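Local coordinates for NtrC family transcriptional regulator (Clostridium acetobutylicum ATCC 824, PDB 2Q5C), which probably serves as the N-terminal, PrpR-type sensory part of a sigma54-dependent transcriptional activator whose full-length form is expected to bind ATP and specific DNA sequences, at residues 5-10 / 52-57; 91-96 / 143-148. All coordinates share one frame; numbering follows the deposited sequence.

Contact 1: residues 5-10 / 52-57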
ATOM      1  N   LEU A   5      -6.367  23.379  -6.568  1.00 22.82           N
ATOM      2  CA  LEU A   5      -5.408  22.361  -6.140  1.00 23.15           C
ATOM      3  C   LEU A   5      -5.671  21.050  -6.848  1.00 21.92           C
ATOM      4  O   LEU A   5      -6.813  20.687  -7.091  1.00 21.88           O
ATOM      5  CB  LEU A   5      -5.478  22.164  -4.631  1.00 24.35           C
ATOM      6  CG  LEU A   5      -5.175  23.421  -3.793  1.00 28.39           C
ATOM      7  CD1 LEU A   5      -5.328  23.157  -2.290  1.00 31.38           C
ATOM      8  CD2 LEU A   5      -3.798  23.973  -4.125  1.00 30.64           C
ATOM      9  N   LYS A   6      -4.585  20.352  -7.141  1.00 20.62           N
ATOM     10  CA  LYS A   6      -4.648  19.064  -7.846  1.00 20.17           C
ATOM     11  C   LYS A   6      -3.843  18.042  -7.079  1.00 18.93           C
ATOM     12  O   LYS A   6      -2.668  18.275  -6.764  1.00 18.51           O
ATOM     13  CB  LYS A   6      -4.074  19.203  -9.242  1.00 20.95           C
ATOM     14  CG  LYS A   6      -4.805  20.252 -10.108  1.00 23.43           C
ATOM     15  CD  LYS A   6      -4.204  20.364 -11.503  1.00 22.52           C
ATOM     16  CE  LYS A   6      -4.333  19.088 -12.313  1.00 23.12           C
ATOM     17  NZ  LYS A   6      -3.751  19.295 -13.681  1.00 23.53           N
ATOM     18  N   ILE A   7      -4.478  16.928  -6.723  1.00 18.41           N
ATOM     19  CA  ILE A   7      -3.797  15.866  -5.984  1.00 17.68           C
ATOM     20  C   ILE A   7      -4.019  14.554  -6.683  1.00 16.02           C
ATOM     21  O   ILE A   7      -5.174  14.185  -6.994  1.00 16.78           O
ATOM     22  CB  ILE A   7      -4.273  15.768  -4.518  1.00 17.92           C
ATOM     23  CG1 ILE A   7      -4.198  17.128  -3.822  1.00 20.51           C
ATOM     24  CG2 ILE A   7      -3.468  14.692  -3.745  1.00 19.30           C
ATOM     25  CD1 ILE A   7      -4.704  17.089  -2.389  1.00 19.97           C
ATOM     26  N   ALA A   8      -2.925  13.842  -6.916  1.00 16.11           N
ATOM     27  CA  ALA A   8      -2.970  12.504  -7.511  1.00 15.82           C
ATOM     28  C   ALA A   8      -2.890  11.423  -6.466  1.00 17.20           C
ATOM     29  O   ALA A   8      -2.034  11.470  -5.597  1.00 20.15           O
ATOM     30  CB  ALA A   8      -1.856  12.294  -8.503  1.00 16.34           C
ATOM     31  N   LEU A   9      -3.763  10.427  -6.568  1.00 15.26           N
ATOM     32  CA  LEU A   9      -3.659   9.188  -5.793  1.00 15.34           C
ATOM     33  C   LEU A   9      -3.209   8.104  -6.726  1.00 16.16           C
ATOM     34  O   LEU A   9      -3.843   7.887  -7.760  1.00 15.92           O
ATOM     35  CB  LEU A   9      -5.020   8.822  -5.155  1.00 14.34           C
ATOM     36  CG  LEU A   9      -5.021   7.418  -4.524  1.00 15.31           C
ATOM     37  CD1 LEU A   9      -4.165   7.394  -3.277  1.00 18.10           C
ATOM     38  CD2 LEU A   9      -6.455   7.069  -4.135  1.00 16.70           C
ATOM     39  N   ILE A  10      -2.117   7.409  -6.386  1.00 16.21           N
ATOM     40  CA  ILE A  10      -1.592   6.323  -7.215  1.00 17.72           C
ATOM     41  C   ILE A  10      -1.646   5.076  -6.339  1.00 18.36           C
ATOM     42  O   ILE A  10      -1.013   5.029  -5.275  1.00 18.67           O
ATOM     43  CB  ILE A  10      -0.155   6.596  -7.709  1.00 16.91           C
ATOM     44  CG1 ILE A  10      -0.135   7.938  -8.455  1.00 17.58           C
ATOM     45  CG2 ILE A  10       0.305   5.418  -8.596  1.00 20.25           C
ATOM     46  CD1 ILE A  10       1.266   8.378  -8.958  1.00 18.90           C
ATOM     47  N   VAL A  52       0.554  18.536 -10.998  1.00 21.40           N
ATOM     48  CA  VAL A  52      -0.216  18.390  -9.763  1.00 20.65           C
ATOM     49  C   VAL A  52       0.534  19.010  -8.591  1.00 20.26           C
ATOM     50  O   VAL A  52       1.764  19.245  -8.685  1.00 21.55           O
ATOM     51  CB  VAL A  52      -0.562  16.901  -9.427  1.00 20.63           C
ATOM     52  CG1 VAL A  52      -1.283  16.258 -10.611  1.00 22.85           C
ATOM     53  CG2 VAL A  52       0.683  16.097  -9.068  1.00 21.68           C
ATOM     54  N   ASP A  53      -0.191  19.262  -7.501  1.00 19.69           N
ATOM     55  CA  ASP A  53       0.397  19.900  -6.296  1.00 20.31           C
ATOM     56  C   ASP A  53       0.967  18.880  -5.310  1.00 21.09           C
ATOM     57  O   ASP A  53       1.843  19.200  -4.517  1.00 22.03           O
ATOM     58  CB  ASP A  53      -0.631  20.768  -5.592  1.00 21.10           C
ATOM     59  CG  ASP A  53      -1.095  21.908  -6.452  1.00 24.77           C
ATOM     60  OD1 ASP A  53      -0.323  22.880  -6.569  1.00 28.48           O
ATOM     61  OD2 ASP A  53      -2.180  21.833  -7.051  1.00 25.28           O
ATOM     62  N   ALA A  54       0.453  17.664  -5.322  1.00 19.17           N
ATOM     63  CA  ALA A  54       0.931  16.631  -4.410  1.00 18.65           C
ATOM     64  C   ALA A  54       0.511  15.270  -4.933  1.00 17.72           C
ATOM     65  O   ALA A  54      -0.426  15.174  -5.711  1.00 17.73           O
ATOM     66  CB  ALA A  54       0.338  16.834  -3.015  1.00 18.94           C
ATOM     67  N   ILE A  55       1.198  14.229  -4.462  1.00 17.44           N
ATOM     68  CA  ILE A  55       0.903  12.830  -4.776  1.00 16.84           C
ATOM     69  C   ILE A  55       0.692  12.097  -3.466  1.00 17.45           C
ATOM     70  O   ILE A  55       1.423  12.339  -2.490  1.00 18.08           O
ATOM     71  CB  ILE A  55       1.998  12.202  -5.579  1.00 17.33           C
ATOM     72  CG1 ILE A  55       2.068  12.936  -6.941  1.00 21.36           C
ATOM     73  CG2 ILE A  55       1.710  10.698  -5.845  1.00 18.33           C
ATOM     74  CD1 ILE A  55       3.332  12.704  -7.701  1.00 25.03           C
ATOM     75  N   ILE A  56      -0.336  11.236  -3.415  1.00 15.47           N
ATOM     76  CA  ILE A  56      -0.616  10.326  -2.297  1.00 15.30           C
ATOM     77  C   ILE A  56      -0.469   8.902  -2.799  1.00 15.15           C
ATOM     78  O   ILE A  56      -0.924   8.550  -3.906  1.00 15.13           O
ATOM     79  CB  ILE A  56      -2.047  10.558  -1.723  1.00 15.21           C
ATOM     80  CG1 ILE A  56      -2.223  11.973  -1.159  1.00 16.35           C
ATOM     81  CG2 ILE A  56      -2.351   9.475  -0.693  1.00 14.58           C
ATOM     82  CD1 ILE A  56      -3.633  12.324  -0.781  1.00 16.86           C
ATOM     83  N   SER A  57       0.155   8.051  -1.988  1.00 15.81           N
ATOM     84  CA  SER A  57       0.333   6.632  -2.330  1.00 16.36           C
ATOM     85  C   SER A  57       0.517   5.887  -1.032  1.00 16.51           C
ATOM     86  O   SER A  57       0.441   6.495   0.021  1.00 18.23           O
ATOM     87  CB  SER A  57       1.446   6.414  -3.347  1.00 16.20           C
ATOM     88  OG  SER A  57       2.690   6.785  -2.771  1.00 18.03           O
TER
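Lys6 and Asp53 meet through backbone and carboxylate at the N-terminal approach to two neighbouring parallel strands, 6-11 and 54-58, of a Rossmann-like, doubly wound sheet of order 2-1-3-4 with helices on both faces. Asp53, just ahead of strand 54-58, accepts Lys6 N at its OD2 (2.8 Å) through the anti lone pair. In return Asp53 N donates to Lys6 O, also at 2.8 Å but tilted 21° from the carbonyl plane; the bond from Ala54 N to the same oxygen is weak. Asp53 thus grips both backbone polar atoms of Lys6, its CG turned beside its own N (chi1 -63°).

Further along, the alternation expected of parallel strands sets in: Ala54 O takes Ala8 N, Ala8 O takes Ile56 N, and Ile56 O takes Ile10 N. The axes of the two short strand segments are inclined by 24° and approach to 4.7 Å.

On one face, Ile7 CG2 meets Ile56 CD1 at 3.8 Å while Leu9 CD1 rests against Ile56 CG2, so both branches of Ile56 are used. On the face of Ala8 and Ile55, Ile10 CD1 lies 3.9 Å from Ile55 CG2. Phe20 of helix 14-27 covers the first side; Leu48 and Ala45 of helix 38-48 pack on the second. Strand 30-35 bonds to the far edge of 6-11, making the latter an inner strand. At the C-terminal end, Ser57 CB approaches Ile10 O to 3.4 Å.

Contact 2: residues 91-96 / 143-148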
ATOM      1  N   LYS A  91      -7.496 -16.485   7.263  1.00 22.38           N
ATOM      2  CA  LYS A  91      -7.675 -17.719   8.037  1.00 24.21           C
ATOM      3  C   LYS A  91      -8.660 -18.643   7.366  1.00 24.88           C
ATOM      4  O   LYS A  91      -8.681 -19.862   7.653  1.00 26.87           O
ATOM      5  CB  LYS A  91      -8.175 -17.405   9.447  1.00 24.33           C
ATOM      6  CG  LYS A  91      -7.106 -16.935  10.372  1.00 26.22           C
ATOM      7  CD  LYS A  91      -7.651 -16.639  11.788  1.00 26.33           C
ATOM      8  CE  LYS A  91      -8.182 -17.919  12.485  1.00 28.40           C
ATOM      9  NZ  LYS A  91      -8.838 -17.553  13.780  1.00 33.14           N
ATOM     10  N   ARG A  92      -9.468 -18.120   6.468  1.00 24.27           N
ATOM     11  CA  ARG A  92     -10.392 -19.041   5.787  1.00 24.95           C
ATOM     12  C   ARG A  92      -9.648 -20.065   4.954  1.00 25.11           C
ATOM     13  O   ARG A  92     -10.212 -21.124   4.621  1.00 26.39           O
ATOM     14  CB  ARG A  92     -11.382 -18.300   4.920  1.00 25.28           C
ATOM     15  CG  ARG A  92     -10.818 -17.689   3.686  1.00 25.89           C
ATOM     16  CD  ARG A  92     -11.889 -16.797   3.118  1.00 27.44           C
ATOM     17  NE  ARG A  92     -11.612 -16.259   1.790  1.00 28.22           N
ATOM     18  CZ  ARG A  92     -10.837 -15.204   1.549  1.00 27.56           C
ATOM     19  NH1 ARG A  92     -10.205 -14.576   2.555  1.00 25.66           N
ATOM     20  NH2 ARG A  92     -10.674 -14.787   0.298  1.00 30.48           N
ATOM     21  N   PHE A  93      -8.411 -19.741   4.571  1.00 24.13           N
ATOM     22  CA  PHE A  93      -7.621 -20.660   3.731  1.00 23.89           C
ATOM     23  C   PHE A  93      -6.847 -21.675   4.525  1.00 24.96           C
ATOM     24  O   PHE A  93      -6.440 -22.709   3.968  1.00 25.43           O
ATOM     25  CB  PHE A  93      -6.648 -19.902   2.823  1.00 23.94           C
ATOM     26  CG  PHE A  93      -7.296 -18.930   1.882  1.00 24.10           C
ATOM     27  CD1 PHE A  93      -8.155 -19.361   0.888  1.00 26.37           C
ATOM     28  CD2 PHE A  93      -7.005 -17.573   1.969  1.00 25.19           C
ATOM     29  CE1 PHE A  93      -8.735 -18.449   0.001  1.00 28.20           C
ATOM     30  CE2 PHE A  93      -7.570 -16.653   1.074  1.00 26.58           C
ATOM     31  CZ  PHE A  93      -8.431 -17.095   0.095  1.00 27.85           C
ATOM     32  N   GLY A  94      -6.557 -21.377   5.789  1.00 24.44           N
ATOM     33  CA  GLY A  94      -5.711 -22.228   6.627  1.00 26.58           C
ATOM     34  C   GLY A  94      -5.148 -21.404   7.765  1.00 26.66           C
ATOM     35  O   GLY A  94      -5.417 -20.203   7.829  1.00 28.27           O
ATOM     36  N   ASN A  95      -4.390 -22.023   8.666  0.50 27.30           N
ATOM     37  CA  ASN A  95      -3.829 -21.272   9.805  0.50 27.13           C
ATOM     38  C   ASN A  95      -2.357 -20.885   9.706  0.50 26.61           C
ATOM     39  O   ASN A  95      -1.879 -20.105  10.535  0.50 26.43           O
ATOM     40  CB  ASN A  95      -4.117 -21.960  11.154  0.50 28.51           C
ATOM     41  CG  ASN A  95      -3.901 -23.456  11.109  0.50 28.39           C
ATOM     42  OD1 ASN A  95      -2.853 -23.942  10.681  0.50 31.71           O
ATOM     43  ND2 ASN A  95      -4.900 -24.203  11.571  0.50 33.06           N
ATOM     44  N   GLU A  96      -1.642 -21.419   8.714  1.00 25.49           N
ATOM     45  CA  GLU A  96      -0.222 -21.107   8.569  1.00 25.98           C
ATOM     46  C   GLU A  96      -0.024 -20.145   7.408  1.00 23.33           C
ATOM     47  O   GLU A  96      -0.354 -20.447   6.286  1.00 22.85           O
ATOM     48  CB  GLU A  96       0.664 -22.360   8.416  1.00 27.04           C
ATOM     49  CG  GLU A  96       2.118 -21.946   8.160  1.00 31.81           C
ATOM     50  CD  GLU A  96       3.174 -23.042   8.366  1.00 32.30           C
ATOM     51  OE1 GLU A  96       2.906 -24.223   8.038  1.00 39.21           O
ATOM     52  OE2 GLU A  96       4.283 -22.692   8.848  1.00 37.65           O
ATOM     53  N   ILE A 143       4.487 -23.031   2.828  1.00 22.03           N
ATOM     54  CA  ILE A 143       3.395 -22.113   3.177  1.00 22.19           C
ATOM     55  C   ILE A 143       2.582 -21.837   1.926  1.00 21.55           C
ATOM     56  O   ILE A 143       3.151 -21.643   0.851  1.00 21.93           O
ATOM     57  CB  ILE A 143       3.978 -20.834   3.768  1.00 21.29           C
ATOM     58  CG1 ILE A 143       4.612 -21.141   5.127  1.00 23.00           C
ATOM     59  CG2 ILE A 143       2.882 -19.773   3.981  1.00 21.82           C
ATOM     60  CD1 ILE A 143       5.463 -20.017   5.699  1.00 25.22           C
ATOM     61  N   LYS A 144       1.254 -21.859   2.068  1.00 21.37           N
ATOM     62  CA  LYS A 144       0.362 -21.745   0.932  1.00 22.34           C
ATOM     63  C   LYS A 144      -0.449 -20.442   0.886  1.00 20.82           C
ATOM     64  O   LYS A 144      -1.210 -20.236  -0.046  1.00 20.66           O
ATOM     65  CB  LYS A 144      -0.601 -22.936   0.915  1.00 23.71           C
ATOM     66  CG  LYS A 144       0.150 -24.280   0.964  1.00 29.35           C
ATOM     67  CD  LYS A 144      -0.749 -25.445   0.692  1.00 35.46           C
ATOM     68  CE  LYS A 144       0.057 -26.738   0.658  1.00 38.98           C
ATOM     69  NZ  LYS A 144       0.913 -26.873   1.885  1.00 43.19           N
ATOM     70  N   ILE A 145      -0.252 -19.590   1.899  1.00 20.99           N
ATOM     71  CA  ILE A 145      -1.088 -18.386   2.066  1.00 20.03           C
ATOM     72  C   ILE A 145      -0.154 -17.214   2.338  1.00 19.92           C
ATOM     73  O   ILE A 145       0.673 -17.281   3.224  1.00 20.51           O
ATOM     74  CB  ILE A 145      -2.035 -18.542   3.255  1.00 20.92           C
ATOM     75  CG1 ILE A 145      -2.878 -19.836   3.165  1.00 20.53           C
ATOM     76  CG2 ILE A 145      -2.981 -17.323   3.354  1.00 21.17           C
ATOM     77  CD1 ILE A 145      -3.485 -20.266   4.465  1.00 22.93           C
ATOM     78  N   VAL A 146      -0.327 -16.148   1.559  1.00 19.44           N
ATOM     79  CA  VAL A 146       0.500 -14.945   1.712  1.00 19.30           C
ATOM     80  C   VAL A 146      -0.395 -13.726   2.003  1.00 19.54           C
ATOM     81  O   VAL A 146      -1.374 -13.495   1.279  1.00 19.29           O
ATOM     82  CB  VAL A 146       1.279 -14.664   0.419  1.00 19.99           C
ATOM     83  CG1 VAL A 146       1.987 -13.305   0.473  1.00 19.71           C
ATOM     84  CG2 VAL A 146       2.292 -15.759   0.175  1.00 20.30           C
ATOM     85  N   VAL A 147      -0.034 -12.964   3.041  1.00 18.36           N
ATOM     86  CA  VAL A 147      -0.750 -11.713   3.432  1.00 18.06           C
ATOM     87  C   VAL A 147       0.255 -10.594   3.217  1.00 17.27           C
ATOM     88  O   VAL A 147       1.331 -10.602   3.811  1.00 17.79           O
ATOM     89  CB  VAL A 147      -1.149 -11.772   4.888  1.00 18.86           C
ATOM     90  CG1 VAL A 147      -1.843 -10.467   5.325  1.00 19.84           C
ATOM     91  CG2 VAL A 147      -2.072 -12.927   5.126  1.00 21.03           C
ATOM     92  N   SER A 148      -0.081  -9.655   2.334  1.00 17.49           N
ATOM     93  CA  SER A 148       0.848  -8.584   2.015  1.00 18.69           C
ATOM     94  C   SER A 148       0.132  -7.526   1.208  1.00 19.23           C
ATOM     95  O   SER A 148      -1.091  -7.559   1.035  1.00 19.53           O
ATOM     96  CB  SER A 148       2.037  -9.135   1.191  1.00 18.86           C
ATOM     97  OG  SER A 148       3.153  -8.236   1.145  1.00 21.13           O
TER
HETATM   98  O   HOH W   1       0.007 -22.597   4.566  1.00 24.60           O
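Phe93 touches Ile145 with its CB, which lies 3.6 Å from Ile145 CD1, where the turn after helix 80-90 meets strand 145-148. The segments lie at the N-terminal ends of the first and third strands of a second Rossmann-like parallel sheet, again of order 2-1-3-4. The turn itself is marked by Gly94 N bonding back to Lys91 O. With CG of Phe93 set beside its own N (chi1 -59°), the ring turns aside from the strand, and Ile145 CG2 approaches it only obliquely. Arg92 CG sits over the centre of one ring face, 4.0 Å above its plane, and the ring also stacks with Tyr162 of the adjoining strand 162-165.

At Gly94 the chain passes close to the same isoleucine: Ile145 CD1 is 3.5 Å from Gly94 N. The backbone there is extended, with a positive phi of 158°, and the absence of a side chain lets the methyl come up to the main chain.

Glu96 opens strand 96-102. Its CG is anti to the backbone N (chi1 176°), carrying the extended chain across Ile143 at about a right angle, with Glu96 CG 4.0 Å from Ile143 CG1, while OE2 forms a salt bridge to Lys119 of strand 119-125. A water donates to Glu96 O at 2.8 Å and accepts from Lys144 N at 2.9 Å, joining the two backbones just before Ile145 pairs directly with Ala98.

No direct hydrogen bond spans the two segments. Between them the contact is therefore mainly apolar, with the Ile145 CD1 methyl packing against Phe93 CB, Gly94 N and, at 3.6 Å, Glu96 O, supplemented by aliphatic contact at Glu96 and one water bridge.

From the N terminus, strand 6-11 runs into helix 14-27, strand 30-35 and helix 38-48 before the chain returns at 52-57, and contact 1 closes that loop of 41 residues. Strand 73-76 then completes the first sheet, and helix 80-90 leads into the second. Contact 2 opens at 91-96 and closes 46 residues later at 143-148, after strand 119-125 and two helices. The contacts are in series, neither nested nor crossed. Each joins first-strand and third-strand regions of a 2-1-3-4 sheet, so they occupy comparable topological places in two halves of the chain. Their centres lie 34 Å apart, on opposite sides of the chain's centre.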